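Local coordinates for protein GTP cyclohydrolase 1 type 2 homolog (Escherichia coli, Escherichia coli O157:H7, PDB 1NMO) that probably protects the cell from radiation damage, perhaps by helping to degrade damaged nucleotides, and forms a toroidal hexamer of subunits that each hold a dinuclear metal site, at residues Gln36-Gly41 with Leu236-Ile241. Numbering follows the deposited sequence.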
loop_
_atom_site.group_PDB
_atom_site.type_symbol
_atom_site.label_atom_id
_atom_site.label_comp_id
_atom_site.label_asym_id
_atom_site.label_seq_id
_atom_site.Cartn_x
_atom_site.Cartn_y
_atom_site.Cartn_z
ATOM N N GLN A 36 9.156 29.458 -35.843
ATOM C CA GLN A 36 9.151 28.240 -36.635
ATOM C C GLN A 36 8.831 26.993 -35.806
ATOM O O GLN A 36 8.027 26.153 -36.226
ATOM C CB GLN A 36 10.496 27.991 -37.311
ATOM C CG GLN A 36 10.570 26.554 -37.918
ATOM C CD GLN A 36 9.392 26.213 -38.966
ATOM O OE1 GLN A 36 9.056 24.989 -39.230
ATOM N NE2 GLN A 36 8.780 27.290 -39.576
ATOM N N LYS A 37 9.435 26.868 -34.627
ATOM C CA LYS A 37 9.274 25.694 -33.754
ATOM C C LYS A 37 8.275 26.037 -32.627
ATOM O O LYS A 37 8.472 27.041 -31.928
ATOM C CB LYS A 37 10.676 25.333 -33.205
ATOM C CG LYS A 37 10.693 24.178 -32.216
ATOM C CD LYS A 37 10.986 22.814 -32.836
ATOM C CE LYS A 37 10.599 21.680 -31.842
ATOM N NZ LYS A 37 10.273 20.285 -32.507
ATOM N N ILE A 38 7.199 25.250 -32.460
ATOM C CA ILE A 38 6.193 25.603 -31.461
ATOM C C ILE A 38 5.792 24.459 -30.517
ATOM O O ILE A 38 5.558 23.317 -30.984
ATOM C CB ILE A 38 4.915 26.115 -32.169
ATOM C CG1 ILE A 38 5.248 27.237 -33.115
ATOM C CG2 ILE A 38 3.996 26.738 -31.226
ATOM C CD1 ILE A 38 3.988 27.988 -33.501
ATOM N N VAL A 39 5.744 24.769 -29.210
ATOM C CA VAL A 39 5.333 23.853 -28.172
ATOM C C VAL A 39 3.968 24.399 -27.621
ATOM O O VAL A 39 3.813 25.624 -27.379
ATOM C CB VAL A 39 6.425 23.782 -27.021
ATOM C CG1 VAL A 39 5.767 23.397 -25.652
ATOM C CG2 VAL A 39 7.554 22.811 -27.414
ATOM N N THR A 40 2.991 23.487 -27.462
ATOM C CA THR A 40 1.675 23.811 -27.004
ATOM C C THR A 40 1.300 22.868 -25.874
ATOM O O THR A 40 1.898 21.782 -25.723
ATOM C CB THR A 40 0.653 23.646 -28.149
ATOM O OG1 THR A 40 0.482 22.244 -28.451
ATOM C CG2 THR A 40 1.141 24.404 -29.399
ATOM N N GLY A 41 0.330 23.293 -25.045
ATOM C CA GLY A 41 -0.120 22.463 -23.933
ATOM C C GLY A 41 -1.304 23.132 -23.330
ATOM O O GLY A 41 -1.616 24.225 -23.763
ATOM N N LEU A 236 5.011 25.341 -40.002
ATOM C CA LEU A 236 5.477 25.437 -38.626
ATOM C C LEU A 236 5.614 24.046 -38.066
ATOM O O LEU A 236 4.870 23.171 -38.442
ATOM C CB LEU A 236 4.456 26.185 -37.788
ATOM C CG LEU A 236 4.218 27.647 -38.125
ATOM C CD1 LEU A 236 3.042 28.129 -37.302
ATOM C CD2 LEU A 236 5.504 28.484 -37.890
ATOM N N ASP A 237 6.552 23.834 -37.153
ATOM C CA ASP A 237 6.688 22.539 -36.536
ATOM C C ASP A 237 5.988 22.661 -35.129
ATOM O O ASP A 237 6.613 23.175 -34.195
ATOM C CB ASP A 237 8.191 22.227 -36.395
ATOM C CG ASP A 237 8.462 21.005 -35.519
ATOM O OD1 ASP A 237 7.592 20.109 -35.519
ATOM O OD2 ASP A 237 9.539 20.896 -34.850
ATOM N N VAL A 238 4.745 22.181 -34.968
ATOM C CA VAL A 238 4.050 22.301 -33.694
ATOM C C VAL A 238 3.954 20.992 -32.936
ATOM O O VAL A 238 3.509 19.986 -33.505
ATOM C CB VAL A 238 2.644 22.862 -33.916
ATOM C CG1 VAL A 238 2.052 23.305 -32.585
ATOM C CG2 VAL A 238 2.729 24.088 -34.868
ATOM N N THR A 239 4.369 20.968 -31.653
ATOM C CA THR A 239 4.346 19.735 -30.860
ATOM C C THR A 239 3.518 19.947 -29.591
ATOM O O THR A 239 3.912 20.684 -28.707
ATOM C CB THR A 239 5.794 19.345 -30.407
ATOM O OG1 THR A 239 6.648 19.209 -31.552
ATOM C CG2 THR A 239 5.817 17.992 -29.684
ATOM N N PHE A 240 2.376 19.283 -29.487
ATOM C CA PHE A 240 1.522 19.356 -28.291
ATOM C C PHE A 240 2.054 18.470 -27.150
ATOM O O PHE A 240 2.211 17.259 -27.348
ATOM C CB PHE A 240 0.112 18.885 -28.617
ATOM C CG PHE A 240 -0.743 18.627 -27.401
ATOM C CD1 PHE A 240 -0.939 19.610 -26.452
ATOM C CD2 PHE A 240 -1.332 17.378 -27.188
ATOM C CE1 PHE A 240 -1.695 19.356 -25.305
ATOM C CE2 PHE A 240 -2.095 17.142 -26.022
ATOM C CZ PHE A 240 -2.264 18.125 -25.091
ATOM N N ILE A 241 2.343 19.060 -25.978
ATOM C CA ILE A 241 2.828 18.301 -24.805
ATOM C C ILE A 241 1.772 18.225 -23.700
ATOM O O ILE A 241 1.319 19.284 -23.206
ATOM C CB ILE A 241 4.081 18.950 -24.208
ATOM C CG1 ILE A 241 5.135 19.027 -25.294
ATOM C CG2 ILE A 241 4.658 18.070 -23.057
ATOM C CD1 ILE A 241 6.534 19.348 -24.758
#
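The carbonyl oxygen of Ile38 accepts one N-H bond from the neighbouring strand, from Thr239 N to Ile38 O at 2.7 Å and almost in line with the C=O bond, supplemented by a weaker CA-H...O contact from Val238 CA, 3.3 Å from the same oxygen. Four further backbone bonds complete the parallel pairing of 36-41 with 236-241, running from Asp237 N to Gln36 O at one end to Ile241 N to Thr40 O at the other. The Thr40 N to Thr239 O bond is longer, 3.2 Å, with its donor 40° out of the carbonyl plane. On one face the side chains of Lys37, bent at chi2, and Asp237 run side by side, and Lys37 NZ meets Asp237 OD2 on its syn side, 30° out of the carboxylate plane, in a salt bridge whose modelled separation is too short to be taken literally. On the same face Val39 CG1 lies 4.2 Å from Ile241 CD1 beneath helix 46-54, part of the beta-alpha-beta connection to strand 59-62. On the other, Ile38 CD1 touches Leu236 CD1 at 3.9 Å. Thr40 CG2, anti to the carbonyl carbon, meets Val238 CG1 tightly at 3.5 Å, while Thr40 OG1 sits in plane at the Phe240 ring edge, 3.6 Å from Phe240 CD1. Main-chain bonds thus hold strand 237-240, outermost in its sheet within this chain, with apolar side chains under a helix on each face, the Lys37-Asp237 pair at the start of one and the Thr40 hydroxyl hydrogen-bonded to Ser227 of helix 221-233 on the other.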